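Local coordinates for protein eukaryotic Translation Initiation 4E (Schistosoma mansoni, PDB 3HXI) that binds the 7-methylguanosine cap at the 5' end of messenger RNA and so probably recruits capped transcripts for the start of translation, at residues S17-Q22 with I71-E76; F21-A26 with D30-K35; W86-T91 with L159-T164. All coordinates share one frame; numbering follows the deposited sequence.

Contact 1: S17-Q22 with I71-E76; sequences SYYLFQ and IMPKWE. With GTG (7-methyl-guanosine-5'-triphosphate-5'-guanosine), chain C.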
# COMPACT_ATOMS: atom_id res chain seq x y z
N SER A 17 6.46 -0.81 8.83
CA SER A 17 7.32 -1.95 8.56
C SER A 17 7.19 -2.40 7.11
O SER A 17 6.12 -2.28 6.50
CB SER A 17 7.04 -3.09 9.53
OG SER A 17 7.40 -2.67 10.84
N TYR A 18 8.29 -2.89 6.56
CA TYR A 18 8.38 -3.22 5.14
C TYR A 18 8.67 -4.70 5.00
O TYR A 18 9.60 -5.24 5.64
CB TYR A 18 9.48 -2.38 4.51
CG TYR A 18 9.40 -2.15 3.01
CD1 TYR A 18 10.17 -2.90 2.13
CD2 TYR A 18 8.60 -1.12 2.48
CE1 TYR A 18 10.14 -2.66 0.75
CE2 TYR A 18 8.55 -0.88 1.10
CZ TYR A 18 9.34 -1.66 0.25
OH TYR A 18 9.33 -1.44 -1.11
N TYR A 19 7.88 -5.37 4.18
CA TYR A 19 7.99 -6.81 4.05
C TYR A 19 8.14 -7.23 2.61
O TYR A 19 7.62 -6.56 1.71
CB TYR A 19 6.72 -7.50 4.58
CG TYR A 19 6.31 -7.15 5.99
CD1 TYR A 19 6.53 -8.05 7.02
CD2 TYR A 19 5.66 -5.94 6.28
CE1 TYR A 19 6.14 -7.76 8.33
CE2 TYR A 19 5.27 -5.63 7.58
CZ TYR A 19 5.52 -6.54 8.60
OH TYR A 19 5.14 -6.26 9.89
N LEU A 20 8.84 -8.35 2.41
CA LEU A 20 8.88 -9.04 1.13
C LEU A 20 8.14 -10.34 1.22
O LEU A 20 8.35 -11.12 2.15
CB LEU A 20 10.34 -9.36 0.75
CG LEU A 20 11.37 -8.26 1.00
CD1 LEU A 20 12.77 -8.74 0.61
CD2 LEU A 20 11.01 -6.96 0.24
N PHE A 21 7.26 -10.58 0.26
CA PHE A 21 6.61 -11.87 0.10
C PHE A 21 7.37 -12.69 -0.94
O PHE A 21 7.43 -12.31 -2.10
CB PHE A 21 5.14 -11.71 -0.34
CG PHE A 21 4.46 -13.03 -0.59
CD1 PHE A 21 3.76 -13.66 0.42
CD2 PHE A 21 4.58 -13.66 -1.83
CE1 PHE A 21 3.16 -14.90 0.21
CE2 PHE A 21 3.97 -14.89 -2.05
CZ PHE A 21 3.28 -15.52 -1.02
N GLN A 22 7.96 -13.81 -0.53
CA GLN A 22 8.65 -14.66 -1.50
C GLN A 22 8.19 -16.08 -1.38
O GLN A 22 8.40 -16.71 -0.34
CB GLN A 22 10.16 -14.61 -1.25
CG GLN A 22 10.80 -13.23 -1.46
CD GLN A 22 12.20 -13.18 -0.89
OE1 GLN A 22 12.39 -13.26 0.31
NE2 GLN A 22 13.19 -13.05 -1.77
N ILE A 71 0.54 -3.37 12.73
CA ILE A 71 -0.41 -4.12 11.91
C ILE A 71 0.34 -5.14 11.06
O ILE A 71 1.16 -4.78 10.22
CB ILE A 71 -1.19 -3.18 10.95
CG1 ILE A 71 -1.83 -2.03 11.74
CG2 ILE A 71 -2.25 -3.99 10.16
CD1 ILE A 71 -2.52 -1.01 10.88
N MET A 72 0.05 -6.42 11.30
CA MET A 72 0.60 -7.48 10.48
C MET A 72 0.01 -7.37 9.08
O MET A 72 -1.17 -7.03 8.92
CB MET A 72 0.28 -8.85 11.09
CG MET A 72 1.13 -9.19 12.30
SD MET A 72 0.72 -10.80 12.98
CE MET A 72 -0.90 -10.46 13.68
N PRO A 73 0.84 -7.62 8.05
CA PRO A 73 0.35 -7.51 6.68
C PRO A 73 -0.44 -8.74 6.23
O PRO A 73 -0.04 -9.44 5.29
CB PRO A 73 1.64 -7.38 5.87
CG PRO A 73 2.62 -8.18 6.64
CD PRO A 73 2.28 -7.97 8.09
N LYS A 74 -1.56 -9.03 6.89
CA LYS A 74 -2.38 -10.17 6.52
C LYS A 74 -3.81 -9.95 6.99
O LYS A 74 -4.05 -9.16 7.91
CB LYS A 74 -1.79 -11.49 7.06
CG LYS A 74 -1.77 -11.64 8.58
CD LYS A 74 -0.77 -12.73 9.04
CE LYS A 74 -1.34 -14.15 8.97
NZ LYS A 74 -0.70 -15.06 9.99
N TRP A 75 -4.76 -10.63 6.35
CA TRP A 75 -6.17 -10.39 6.61
C TRP A 75 -6.47 -10.66 8.08
O TRP A 75 -7.37 -10.03 8.67
CB TRP A 75 -7.05 -11.32 5.78
CG TRP A 75 -6.99 -11.12 4.27
CD1 TRP A 75 -6.95 -9.93 3.59
CD2 TRP A 75 -7.01 -12.15 3.28
NE1 TRP A 75 -6.89 -10.16 2.24
CE2 TRP A 75 -6.95 -11.52 2.02
CE3 TRP A 75 -7.08 -13.55 3.34
CZ2 TRP A 75 -6.95 -12.23 0.83
CZ3 TRP A 75 -7.09 -14.27 2.14
CH2 TRP A 75 -7.02 -13.61 0.90
N GLU A 76 -5.72 -11.59 8.65
CA GLU A 76 -5.99 -12.10 10.00
C GLU A 76 -5.81 -11.08 11.15
O GLU A 76 -6.37 -11.28 12.25
CB GLU A 76 -5.20 -13.39 10.25
CG GLU A 76 -5.72 -14.59 9.43
CD GLU A 76 -5.36 -14.55 7.93
OE1 GLU A 76 -4.38 -13.89 7.53
OE2 GLU A 76 -6.10 -15.19 7.16
PA GTG C . -2.80 -12.94 -4.25
O1A GTG C . -1.32 -13.13 -4.38
O2A GTG C . -3.41 -11.64 -3.76
O3A GTG C . -3.59 -13.33 -5.60
PB GTG C . -3.03 -13.60 -7.06
O1B GTG C . -2.18 -12.45 -7.55
O2B GTG C . -4.24 -14.03 -7.88
O3B GTG C . -2.15 -14.92 -6.80
N9A GTG C . -3.46 -14.85 0.71
C8A GTG C . -3.33 -13.60 0.25
N7A GTG C . -3.41 -12.74 1.29
C7X GTG C . -3.30 -11.27 1.16
C5A GTG C . -3.60 -13.47 2.40
C6A GTG C . -3.76 -13.11 3.74
O6A GTG C . -3.74 -11.91 4.12
N1A GTG C . -3.96 -14.09 4.64
C2A GTG C . -3.98 -15.40 4.24
N2A GTG C . -4.17 -16.40 5.12
N3A GTG C . -3.82 -15.75 2.95
C4A GTG C . -3.62 -14.80 2.02
O5D GTG C . -3.30 -14.05 -3.24
C5D GTG C . -3.03 -15.42 -3.53
C4D GTG C . -3.48 -16.27 -2.36
O4D GTG C . -2.66 -15.97 -1.24
C3D GTG C . -4.90 -15.98 -1.90
O3D GTG C . -5.85 -16.67 -2.71
C2D GTG C . -4.86 -16.48 -0.48
O2D GTG C . -5.01 -17.91 -0.46
C1D GTG C . -3.44 -16.12 -0.06
PG GTG C . -1.14 -15.64 -7.83
O1G GTG C . -0.67 -14.74 -8.92
O2G GTG C . -1.71 -17.00 -8.17
O5E GTG C . 0.09 -15.89 -6.83
C5E GTG C . 0.91 -14.81 -6.41
C4E GTG C . 2.05 -15.32 -5.55
O4E GTG C . 1.51 -15.91 -4.37
C3E GTG C . 2.85 -16.42 -6.23
O3E GTG C . 4.18 -16.37 -5.69
C2E GTG C . 2.20 -17.71 -5.75
O2E GTG C . 3.10 -18.83 -5.77
C1E GTG C . 1.84 -17.31 -4.33
N9B GTG C . 0.68 -17.99 -3.71
C8B GTG C . -0.57 -17.80 -4.40
N7B GTG C . -1.49 -18.52 -3.53
C5B GTG C . -0.77 -19.00 -2.46
C6B GTG C . -1.14 -19.78 -1.27
O6B GTG C . -2.35 -20.11 -1.13
N1B GTG C . -0.16 -20.12 -0.39
C2B GTG C . 1.15 -19.74 -0.58
N2B GTG C . 2.12 -20.07 0.31
N3B GTG C . 1.55 -19.01 -1.65
C4B GTG C . 0.65 -18.63 -2.58
O HOH W 1 3.60 -4.09 10.16

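Contact 2: F21-A26 with D30-K35; sequences FQFRKA and DECLEK. With GTG (7-methyl-guanosine-5'-triphosphate-5'-guanosine), chain C.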
# COMPACT_ATOMS: atom_id res chain seq x y z
N PHE A 21 7.26 -10.58 0.26
CA PHE A 21 6.61 -11.87 0.10
C PHE A 21 7.37 -12.69 -0.94
O PHE A 21 7.43 -12.31 -2.10
CB PHE A 21 5.14 -11.71 -0.34
CG PHE A 21 4.46 -13.03 -0.59
CD1 PHE A 21 3.76 -13.66 0.42
CD2 PHE A 21 4.58 -13.66 -1.83
CE1 PHE A 21 3.16 -14.90 0.21
CE2 PHE A 21 3.97 -14.89 -2.05
CZ PHE A 21 3.28 -15.52 -1.02
N GLN A 22 7.96 -13.81 -0.53
CA GLN A 22 8.65 -14.66 -1.50
C GLN A 22 8.19 -16.08 -1.38
O GLN A 22 8.40 -16.71 -0.34
CB GLN A 22 10.16 -14.61 -1.25
CG GLN A 22 10.80 -13.23 -1.46
CD GLN A 22 12.20 -13.18 -0.89
OE1 GLN A 22 12.39 -13.26 0.31
NE2 GLN A 22 13.19 -13.05 -1.77
N PHE A 23 7.54 -16.60 -2.43
CA PHE A 23 6.99 -17.94 -2.37
C PHE A 23 8.09 -18.99 -2.43
O PHE A 23 8.95 -18.94 -3.31
CB PHE A 23 5.97 -18.23 -3.47
CG PHE A 23 5.72 -19.71 -3.68
CD1 PHE A 23 4.90 -20.43 -2.80
CD2 PHE A 23 6.31 -20.39 -4.74
CE1 PHE A 23 4.68 -21.79 -2.97
CE2 PHE A 23 6.10 -21.76 -4.92
CZ PHE A 23 5.28 -22.46 -4.03
N ARG A 24 8.06 -19.91 -1.48
CA ARG A 24 8.80 -21.16 -1.60
C ARG A 24 7.84 -22.31 -1.30
O ARG A 24 6.90 -22.17 -0.50
CB ARG A 24 10.02 -21.19 -0.68
CG ARG A 24 11.15 -20.24 -1.11
CD ARG A 24 11.02 -18.86 -0.45
NE ARG A 24 11.45 -18.90 0.94
CZ ARG A 24 11.06 -18.04 1.89
NH1 ARG A 24 11.53 -18.18 3.12
NH2 ARG A 24 10.22 -17.03 1.62
N LYS A 25 8.09 -23.43 -1.99
CA LYS A 25 7.31 -24.65 -1.85
C LYS A 25 7.20 -25.10 -0.41
O LYS A 25 8.17 -25.03 0.35
CB LYS A 25 7.92 -25.75 -2.71
N ALA A 26 6.01 -25.54 -0.02
CA ALA A 26 5.80 -26.12 1.30
C ALA A 26 5.93 -25.11 2.45
O ALA A 26 6.21 -25.48 3.59
CB ALA A 26 6.75 -27.32 1.52
N ASP A 30 1.63 -17.09 5.11
CA ASP A 30 2.20 -16.09 6.00
C ASP A 30 3.69 -16.31 6.28
O ASP A 30 4.40 -15.38 6.63
CB ASP A 30 1.39 -15.96 7.30
CG ASP A 30 1.37 -17.24 8.12
OD1 ASP A 30 1.72 -18.32 7.60
OD2 ASP A 30 0.97 -17.16 9.30
N GLU A 31 4.14 -17.55 6.11
CA GLU A 31 5.55 -17.91 6.30
C GLU A 31 6.43 -17.43 5.14
O GLU A 31 7.65 -17.43 5.24
CB GLU A 31 5.69 -19.42 6.45
CG GLU A 31 4.98 -19.96 7.69
CD GLU A 31 5.12 -21.45 7.86
OE1 GLU A 31 5.00 -22.21 6.88
OE2 GLU A 31 5.31 -21.87 9.03
N CYS A 32 5.79 -17.01 4.05
CA CYS A 32 6.51 -16.49 2.89
C CYS A 32 6.81 -15.01 3.04
O CYS A 32 7.56 -14.45 2.23
CB CYS A 32 5.74 -16.73 1.59
SG CYS A 32 5.52 -18.47 1.11
N LEU A 33 6.23 -14.39 4.07
CA LEU A 33 6.43 -12.98 4.39
C LEU A 33 7.64 -12.81 5.29
O LEU A 33 7.84 -13.59 6.23
CB LEU A 33 5.22 -12.42 5.12
CG LEU A 33 3.97 -12.21 4.29
CD1 LEU A 33 2.76 -12.04 5.21
CD2 LEU A 33 4.11 -11.01 3.35
N GLU A 34 8.45 -11.79 5.02
CA GLU A 34 9.53 -11.49 5.97
C GLU A 34 9.73 -10.01 6.12
O GLU A 34 9.69 -9.29 5.13
CB GLU A 34 10.84 -12.20 5.60
CG GLU A 34 11.57 -11.65 4.40
CD GLU A 34 12.64 -12.59 3.85
OE1 GLU A 34 12.59 -13.82 4.10
OE2 GLU A 34 13.54 -12.10 3.15
N LYS A 35 9.93 -9.57 7.36
CA LYS A 35 10.06 -8.16 7.67
C LYS A 35 11.50 -7.73 7.42
O LYS A 35 12.41 -8.19 8.11
CB LYS A 35 9.70 -7.89 9.14
CG LYS A 35 9.42 -6.38 9.44
CD LYS A 35 9.27 -6.09 10.95
CE LYS A 35 8.05 -6.75 11.57
NZ LYS A 35 8.05 -6.58 13.06
PA GTG C . -2.80 -12.94 -4.25
O1A GTG C . -1.32 -13.13 -4.38
O2A GTG C . -3.41 -11.64 -3.76
O3A GTG C . -3.59 -13.33 -5.60
PB GTG C . -3.03 -13.60 -7.06
O1B GTG C . -2.18 -12.45 -7.55
O2B GTG C . -4.24 -14.03 -7.88
O3B GTG C . -2.15 -14.92 -6.80
N9A GTG C . -3.46 -14.85 0.71
C8A GTG C . -3.33 -13.60 0.25
N7A GTG C . -3.41 -12.74 1.29
C7X GTG C . -3.30 -11.27 1.16
C5A GTG C . -3.60 -13.47 2.40
C6A GTG C . -3.76 -13.11 3.74
O6A GTG C . -3.74 -11.91 4.12
N1A GTG C . -3.96 -14.09 4.64
C2A GTG C . -3.98 -15.40 4.24
N2A GTG C . -4.17 -16.40 5.12
N3A GTG C . -3.82 -15.75 2.95
C4A GTG C . -3.62 -14.80 2.02
O5D GTG C . -3.30 -14.05 -3.24
C5D GTG C . -3.03 -15.42 -3.53
C4D GTG C . -3.48 -16.27 -2.36
O4D GTG C . -2.66 -15.97 -1.24
C3D GTG C . -4.90 -15.98 -1.90
O3D GTG C . -5.85 -16.67 -2.71
C2D GTG C . -4.86 -16.48 -0.48
O2D GTG C . -5.01 -17.91 -0.46
C1D GTG C . -3.44 -16.12 -0.06
PG GTG C . -1.14 -15.64 -7.83
O1G GTG C . -0.67 -14.74 -8.92
O2G GTG C . -1.71 -17.00 -8.17
O5E GTG C . 0.09 -15.89 -6.83
C5E GTG C . 0.91 -14.81 -6.41
C4E GTG C . 2.05 -15.32 -5.55
O4E GTG C . 1.51 -15.91 -4.37
C3E GTG C . 2.85 -16.42 -6.23
O3E GTG C . 4.18 -16.37 -5.69
C2E GTG C . 2.20 -17.71 -5.75
O2E GTG C . 3.10 -18.83 -5.77
C1E GTG C . 1.84 -17.31 -4.33
N9B GTG C . 0.68 -17.99 -3.71
C8B GTG C . -0.57 -17.80 -4.40
N7B GTG C . -1.49 -18.52 -3.53
C5B GTG C . -0.77 -19.00 -2.46
C6B GTG C . -1.14 -19.78 -1.27
O6B GTG C . -2.35 -20.11 -1.13
N1B GTG C . -0.16 -20.12 -0.39
C2B GTG C . 1.15 -19.74 -0.58
N2B GTG C . 2.12 -20.07 0.31
N3B GTG C . 1.55 -19.01 -1.65
C4B GTG C . 0.65 -18.63 -2.58

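Contact 3: W86-T91 with L159-T164; sequences WLINVT and LELEDT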
# COMPACT_ATOMS: atom_id res chain seq x y z
N TRP A 86 -8.38 -0.72 -1.59
CA TRP A 86 -8.46 -0.09 -2.90
C TRP A 86 -7.51 -0.85 -3.81
O TRP A 86 -6.33 -0.93 -3.50
CB TRP A 86 -8.10 1.40 -2.85
CG TRP A 86 -9.28 2.28 -2.42
CD1 TRP A 86 -9.39 3.01 -1.27
CD2 TRP A 86 -10.51 2.47 -3.14
NE1 TRP A 86 -10.62 3.68 -1.25
CE2 TRP A 86 -11.32 3.36 -2.38
CE3 TRP A 86 -11.00 2.00 -4.38
CZ2 TRP A 86 -12.58 3.78 -2.82
CZ3 TRP A 86 -12.24 2.41 -4.80
CH2 TRP A 86 -13.03 3.29 -4.01
N LEU A 87 -8.03 -1.41 -4.90
CA LEU A 87 -7.23 -2.18 -5.85
C LEU A 87 -6.97 -1.39 -7.14
O LEU A 87 -7.90 -0.86 -7.76
CB LEU A 87 -7.91 -3.52 -6.16
CG LEU A 87 -7.21 -4.32 -7.27
CD1 LEU A 87 -5.94 -4.95 -6.76
CD2 LEU A 87 -8.17 -5.36 -7.81
N ILE A 88 -5.69 -1.33 -7.51
CA ILE A 88 -5.27 -0.56 -8.69
C ILE A 88 -4.67 -1.54 -9.69
O ILE A 88 -3.69 -2.22 -9.38
CB ILE A 88 -4.16 0.46 -8.34
CG1 ILE A 88 -4.67 1.51 -7.34
CG2 ILE A 88 -3.64 1.17 -9.64
CD1 ILE A 88 -3.54 2.08 -6.48
N ASN A 89 -5.27 -1.63 -10.88
CA ASN A 89 -4.75 -2.49 -11.93
C ASN A 89 -3.82 -1.69 -12.81
O ASN A 89 -4.24 -0.74 -13.49
CB ASN A 89 -5.88 -3.10 -12.75
CG ASN A 89 -6.72 -4.07 -11.96
OD1 ASN A 89 -6.20 -4.86 -11.17
ND2 ASN A 89 -8.03 -4.01 -12.15
N VAL A 90 -2.56 -2.08 -12.78
CA VAL A 90 -1.50 -1.38 -13.50
C VAL A 90 -1.66 -1.65 -14.99
O VAL A 90 -1.91 -2.79 -15.39
CB VAL A 90 -0.12 -1.86 -13.03
CG1 VAL A 90 1.01 -1.27 -13.89
CG2 VAL A 90 0.08 -1.53 -11.57
N THR A 91 -1.53 -0.58 -15.79
CA THR A 91 -1.52 -0.69 -17.24
C THR A 91 -0.09 -0.72 -17.80
O THR A 91 0.88 -0.26 -17.15
CB THR A 91 -2.35 0.43 -17.90
OG1 THR A 91 -1.70 1.70 -17.72
CG2 THR A 91 -3.76 0.50 -17.30
N LEU A 159 -1.51 9.25 -7.79
CA LEU A 159 -0.96 8.26 -8.72
C LEU A 159 -1.26 8.57 -10.18
O LEU A 159 -0.78 7.88 -11.07
CB LEU A 159 -1.37 6.86 -8.33
CG LEU A 159 -0.54 6.18 -7.22
CD1 LEU A 159 -0.46 7.02 -5.92
CD2 LEU A 159 -1.13 4.82 -6.94
N GLU A 160 -2.03 9.64 -10.41
CA GLU A 160 -2.40 10.10 -11.75
C GLU A 160 -3.06 8.96 -12.53
O GLU A 160 -2.73 8.68 -13.69
CB GLU A 160 -1.18 10.68 -12.50
CG GLU A 160 -0.42 11.75 -11.69
CD GLU A 160 0.68 12.46 -12.48
OE1 GLU A 160 0.98 12.07 -13.62
OE2 GLU A 160 1.25 13.44 -11.94
N LEU A 161 -4.00 8.29 -11.86
CA LEU A 161 -4.68 7.13 -12.41
C LEU A 161 -5.87 7.51 -13.27
O LEU A 161 -6.63 8.42 -12.95
CB LEU A 161 -5.18 6.21 -11.30
CG LEU A 161 -4.18 5.67 -10.28
CD1 LEU A 161 -4.90 4.76 -9.29
CD2 LEU A 161 -3.02 4.91 -10.95
N GLU A 162 -6.04 6.77 -14.35
CA GLU A 162 -7.13 7.01 -15.27
C GLU A 162 -8.21 5.95 -15.17
O GLU A 162 -9.40 6.27 -15.12
CB GLU A 162 -6.58 7.17 -16.69
CG GLU A 162 -6.08 8.61 -16.92
CD GLU A 162 -5.25 8.77 -18.17
OE1 GLU A 162 -5.71 8.33 -19.25
OE2 GLU A 162 -4.15 9.34 -18.07
N ASP A 163 -7.79 4.69 -15.10
CA ASP A 163 -8.72 3.58 -15.04
C ASP A 163 -9.39 3.50 -13.67
O ASP A 163 -8.84 3.98 -12.66
CB ASP A 163 -7.99 2.26 -15.32
CG ASP A 163 -7.51 2.17 -16.74
OD1 ASP A 163 -7.73 3.12 -17.50
OD2 ASP A 163 -6.94 1.14 -17.10
N THR A 164 -10.57 2.89 -13.67
CA THR A 164 -11.36 2.70 -12.46
C THR A 164 -10.59 1.90 -11.42
O THR A 164 -9.96 0.86 -11.73
CB THR A 164 -12.66 1.94 -12.79
OG1 THR A 164 -13.41 2.70 -13.73
CG2 THR A 164 -13.50 1.71 -11.52
O HOH W 2 -7.32 0.22 -11.58
O HOH W 3 -6.45 -0.63 -15.15

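Contact 1: S17-Q22 with I71-E76
Tyr19, on strand 11-21 next to the edge of the eIF4E sheet, lays one face of its ring on Pro73, in a loop that supplies part of the cap-binding slot. The two side chains cross at about a right angle in a CH-pi contact: Pro73 CG stands 3.6 Å from the centroid of the Tyr19 ring, 4° off its normal, and Pro73 CD 3.6 Å from Tyr19 CZ. With CG anti to its carbonyl carbon (chi1 -55°), Tyr19 turns its ring toward the loop. A flat, polarisable ring suits the slightly positive CH groups of a proline, whose rigid ring also centres an inverse gamma turn. At the ring edge, Tyr19 OH is 2.7 Å from a water that probably links it to Ile71 O.

Beyond this turn the loop grips the methylated guanine. Trp75 offers an aromatic face, probably opposed by Trp29 as in other eIF4E proteins, and GTG C6A lies 3.3 Å above its plane, toward the rim. Glu76 OE2 also pairs with Arg174. The guanine edge is matched jointly: Trp75 N donates to GTG O6A, and Glu76 OE1 accepts a nearly straight bond (166°) from GTG N1A at 2.9 Å.

Contact 2: F21-A26 with D30-K35
Where strands 11-21 and 33-41 part, Phe21 and Leu33 form an antiparallel non-hydrogen-bonded pair, and one step on Gln22 N donates to Cys32 O at 2.9 Å in a nearly straight bond (171°). Phe21 and Leu33 point to the same face of the sheet. Leu33 CD2 comes to the edge of the Phe21 ring, in its plane, and lies 3.9 Å from Phe21 CB. Over a face of the same ring sits Cys32 CB, 3.5 Å from Phe21 CE1, with its sulfur placed obliquely. A cysteine is small enough to sit against both the Phe21 ring and the Phe23 backbone, and its SG also meets Phe23 CD1 at 4.4 Å.

Phe23 turns away from the 30-35 segment toward the ligand, its CG anti to the backbone N (chi1 162°). One face of its ring carries GTG O2E, 3.5 Å above the plane; on the opposite face lies Lys25 N. On the outer side Arg24 folds back through bends at chi2 and chi3, and NH2 donates to Gln22 O at 2.7 Å. Arginine's long, flexible chain lets its guanidinium brace its own loop, with Glu34 near enough for a probably mild attraction.

Phe21, Phe23 and Cys32 therefore give the second guanosine hydrocarbon and sulfur to lie against, which suggests that these three residues hold it by shape rather than by reading its base.

Contact 3: W86-T91 with L159-T164
The carboxylate of Asp163 is the flat group that touches across this contact: its OD2 meets the methyl CG2 of Thr91 at 3.2 Å, close for a carbon beside an oxygen. The two side chains approach from opposite directions. Another flat group, the Trp86 indole, helps to place the strand: it packs edge-to-face with Phe167, and its NE1 bonds to Ile148 O.

Asp163 OD2 does more than touch a methyl. It accepts a hydrogen bond at 2.7 Å from a water that also donates to Asn89 O, so a charged residue at the surface is tied through solvent to the strand backbone. A second water accepts from Asn89 N at 2.8 Å and donates to Thr164 O. Both polar atoms of the Asn89 backbone are thus linked to the loop by water, with no direct hydrogen bond between the segments.

Deeper in, Ile88 supplies the apolar part. Its CG1, anti to the carbonyl carbon (chi1 -63°), carries CD1 to within 3.7 Å of Leu159 CD2. Both of its branches meet one methyl of the other leucine: CG1 and CG2 each lie 3.8 Å from Leu161 CD1. Isoleucine and leucine cross at about a right angle in both pairs, a good use of branched chains, whose two branches can fill two directions at once. Ile155 of helix 145-159 and Leu99 and Leu103 of helix 96-108 continue this apolar layer.

Glu160, with positive phi, ends helix 145-159 in a Schellman motif, turning the chain toward strand 166-169, which pairs with strand 84-89 at Leu87 and Tyr166. Such packing of long helices on an antiparallel sheet is characteristic of the eIF4E fold.

Contacts 1 and 2 form one continuous region around the cap analogue, with centres 10 Å apart, and share Phe21 and Gln22. A salt bridge between Lys74 NZ and Asp30 OD2 (2.8 Å) ties the base-binding loop to the turn near the second guanosine, and a probable backbone bond from Glu34 N to Leu20 O (2.9 Å) joins the neighbouring strands. The loop of contact 1 carries Trp75 and Glu76, which bind the methylated base; contact 2 shelters the other end of the ligand. Contact 3, centred 22 Å from contact 1 and 27 Å from contact 2, is plain packing of the same sheet against helices and a loop, its Ile88 side chain about 13 Å from the ligand.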